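Probable thioesterase (Thermus thermophilus, PDB 1Z54) probably hydrolyses the thioester bond of fatty acyl-CoA substrates, as a hotdog-fold member of the 4-hydroxybenzoyl-CoA thioesterase family. Local coordinates at residues L42-V47 / V52-V57. Numbering follows the deposited sequence.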
loop_
_atom_site.group_PDB
_atom_site.type_symbol
_atom_site.label_atom_id
_atom_site.label_comp_id
_atom_site.label_asym_id
_atom_site.label_seq_id
_atom_site.Cartn_x
_atom_site.Cartn_y
_atom_site.Cartn_z
ATOM N N LEU A 42 23.201 13.215 -1.071
ATOM C CA LEU A 42 22.056 14.026 -0.667
ATOM C C LEU A 42 20.935 13.141 -0.126
ATOM O O LEU A 42 19.800 13.202 -0.610
ATOM C CB LEU A 42 21.541 14.848 -1.852
ATOM C CG LEU A 42 22.361 16.044 -2.350
ATOM C CD1 LEU A 42 23.801 15.639 -2.626
ATOM C CD2 LEU A 42 21.710 16.582 -3.616
ATOM N N PRO A 43 21.240 12.306 0.882
ATOM C CA PRO A 43 20.222 11.418 1.464
ATOM C C PRO A 43 18.954 12.234 1.723
ATOM O O PRO A 43 18.996 13.231 2.434
ATOM C CB PRO A 43 20.898 10.905 2.741
ATOM C CG PRO A 43 21.859 12.030 3.107
ATOM C CD PRO A 43 22.429 12.384 1.753
ATOM N N TYR A 44 17.840 11.811 1.124
ATOM C CA TYR A 44 16.575 12.534 1.226
ATOM C C TYR A 44 16.014 12.765 2.626
ATOM O O TYR A 44 15.323 13.763 2.862
ATOM C CB TYR A 44 15.496 11.862 0.360
ATOM C CG TYR A 44 14.293 12.756 0.131
ATOM C CD1 TYR A 44 14.432 13.971 -0.535
ATOM C CD2 TYR A 44 13.039 12.432 0.651
ATOM C CE1 TYR A 44 13.362 14.849 -0.671
ATOM C CE2 TYR A 44 11.957 13.307 0.520
ATOM C CZ TYR A 44 12.130 14.513 -0.136
ATOM O OH TYR A 44 11.091 15.407 -0.228
ATOM N N HIS A 45 16.291 11.860 3.555
ATOM C CA HIS A 45 15.778 12.039 4.902
ATOM C C HIS A 45 16.455 13.250 5.534
ATOM O O HIS A 45 15.826 13.994 6.285
ATOM C CB HIS A 45 16.000 10.775 5.741
ATOM C CG HIS A 45 17.435 10.384 5.897
ATOM N ND1 HIS A 45 18.175 10.702 7.015
ATOM C CD2 HIS A 45 18.262 9.676 5.089
ATOM C CE1 HIS A 45 19.393 10.203 6.894
ATOM N NE2 HIS A 45 19.472 9.575 5.734
ATOM N N ARG A 46 17.727 13.469 5.207
ATOM C CA ARG A 46 18.439 14.616 5.756
ATOM C C ARG A 46 17.971 15.906 5.098
ATOM O O ARG A 46 17.965 16.959 5.734
ATOM C CB ARG A 46 19.955 14.448 5.602
ATOM C CG ARG A 46 20.517 13.351 6.496
ATOM C CD ARG A 46 22.036 13.379 6.593
ATOM N NE ARG A 46 22.529 12.356 7.514
ATOM C CZ ARG A 46 22.258 12.322 8.818
ATOM N NH1 ARG A 46 21.497 13.261 9.367
ATOM N NH2 ARG A 46 22.737 11.342 9.575
ATOM N N VAL A 47 17.562 15.824 3.833
ATOM C CA VAL A 47 17.066 17.000 3.127
ATOM C C VAL A 47 15.779 17.511 3.788
ATOM O O VAL A 47 15.662 18.701 4.084
ATOM C CB VAL A 47 16.770 16.693 1.638
ATOM C CG1 VAL A 47 16.324 17.958 0.934
ATOM C CG2 VAL A 47 18.006 16.114 0.961
ATOM N N VAL A 52 13.426 20.902 3.652
ATOM C CA VAL A 52 13.494 20.987 2.196
ATOM C C VAL A 52 12.790 19.764 1.608
ATOM O O VAL A 52 13.060 18.640 2.010
ATOM C CB VAL A 52 14.959 21.015 1.706
ATOM C CG1 VAL A 52 15.001 21.267 0.208
ATOM C CG2 VAL A 52 15.739 22.100 2.453
ATOM N N PHE A 53 11.899 19.986 0.647
ATOM C CA PHE A 53 11.155 18.878 0.052
ATOM C C PHE A 53 11.134 18.906 -1.473
ATOM O O PHE A 53 11.238 19.964 -2.090
ATOM C CB PHE A 53 9.709 18.901 0.563
ATOM C CG PHE A 53 9.596 19.083 2.049
ATOM C CD1 PHE A 53 9.689 17.996 2.909
ATOM C CD2 PHE A 53 9.434 20.355 2.591
ATOM C CE1 PHE A 53 9.621 18.165 4.296
ATOM C CE2 PHE A 53 9.366 20.538 3.971
ATOM C CZ PHE A 53 9.459 19.439 4.828
ATOM N N PHE A 54 10.988 17.728 -2.066
ATOM C CA PHE A 54 10.905 17.583 -3.513
ATOM C C PHE A 54 9.583 16.910 -3.829
ATOM O O PHE A 54 9.556 15.783 -4.312
ATOM C CB PHE A 54 12.043 16.709 -4.038
ATOM C CG PHE A 54 13.398 17.346 -3.935
ATOM C CD1 PHE A 54 14.525 16.572 -3.696
ATOM C CD2 PHE A 54 13.550 18.719 -4.082
ATOM C CE1 PHE A 54 15.782 17.152 -3.602
ATOM C CE2 PHE A 54 14.806 19.306 -3.989
ATOM C CZ PHE A 54 15.922 18.521 -3.747
ATOM N N PRO A 55 8.461 17.583 -3.542
ATOM C CA PRO A 55 7.163 16.967 -3.832
ATOM C C PRO A 55 6.954 16.720 -5.329
ATOM O O PRO A 55 7.480 17.454 -6.181
ATOM C CB PRO A 55 6.171 17.977 -3.256
ATOM C CG PRO A 55 6.879 19.278 -3.444
ATOM C CD PRO A 55 8.287 18.942 -3.001
ATOM N N VAL A 56 6.189 15.673 -5.629
ATOM C CA VAL A 56 5.872 15.274 -6.992
ATOM C C VAL A 56 4.739 16.132 -7.539
ATOM O O VAL A 56 3.678 16.222 -6.927
ATOM C CB VAL A 56 5.418 13.791 -7.039
ATOM C CG1 VAL A 56 4.991 13.410 -8.461
ATOM C CG2 VAL A 56 6.537 12.889 -6.538
ATOM N N VAL A 57 4.964 16.779 -8.680
ATOM C CA VAL A 57 3.909 17.593 -9.276
ATOM C C VAL A 57 3.339 16.886 -10.494
ATOM O O VAL A 57 2.243 17.195 -10.943
ATOM C CB VAL A 57 4.407 18.998 -9.666
ATOM C CG1 VAL A 57 4.737 19.779 -8.414
ATOM C CG2 VAL A 57 5.614 18.896 -10.574
#
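The rings of Tyr-44 and Phe-54 lie nearly parallel, with planes at 30°, but are slid apart: their centroids are 5.9 Å from each other, so overlap is slight. The rings meet obliquely, Tyr-44 CE1 standing 3.7 Å from Phe-54 CD1. At the Tyr-44 edge, in the ring plane, lies the backbone N of Phe-54; it donates to Tyr-44 OH at 3.0 Å, and an N-H...O angle of 170° makes this bond almost straight. Tyr-44 reaches it because CG is anti to the backbone N (chi1 -165°), which swings the ring out so that its OH arrives at Phe-54 N. The same hydroxyl approaches Phe-53 CA at 3.5 Å, sits at the edge of the Phe-53 ring near its plane, and has a weak hydrogen bond with Glu-48.

A second bond joins the backbones: Val-52 N donates to Val-47 O at 3.2 Å, more bent than the first. Beside it, Val-47 CG1 presses on Val-52 CB at 3.4 Å, closer than two carbons normally sit.

Leu-37 of helix 24-39 packs on both Tyr-44 and Phe-54. Helix 44-48 is thus tied at two points to strand 52-63, outermost within this chain of the hotdog sheet, and the phenol oxygen accepts the N-H of Phe-54, a buried residue between Phe-53 and Pro-55, whose backbones pair with strand 98-111.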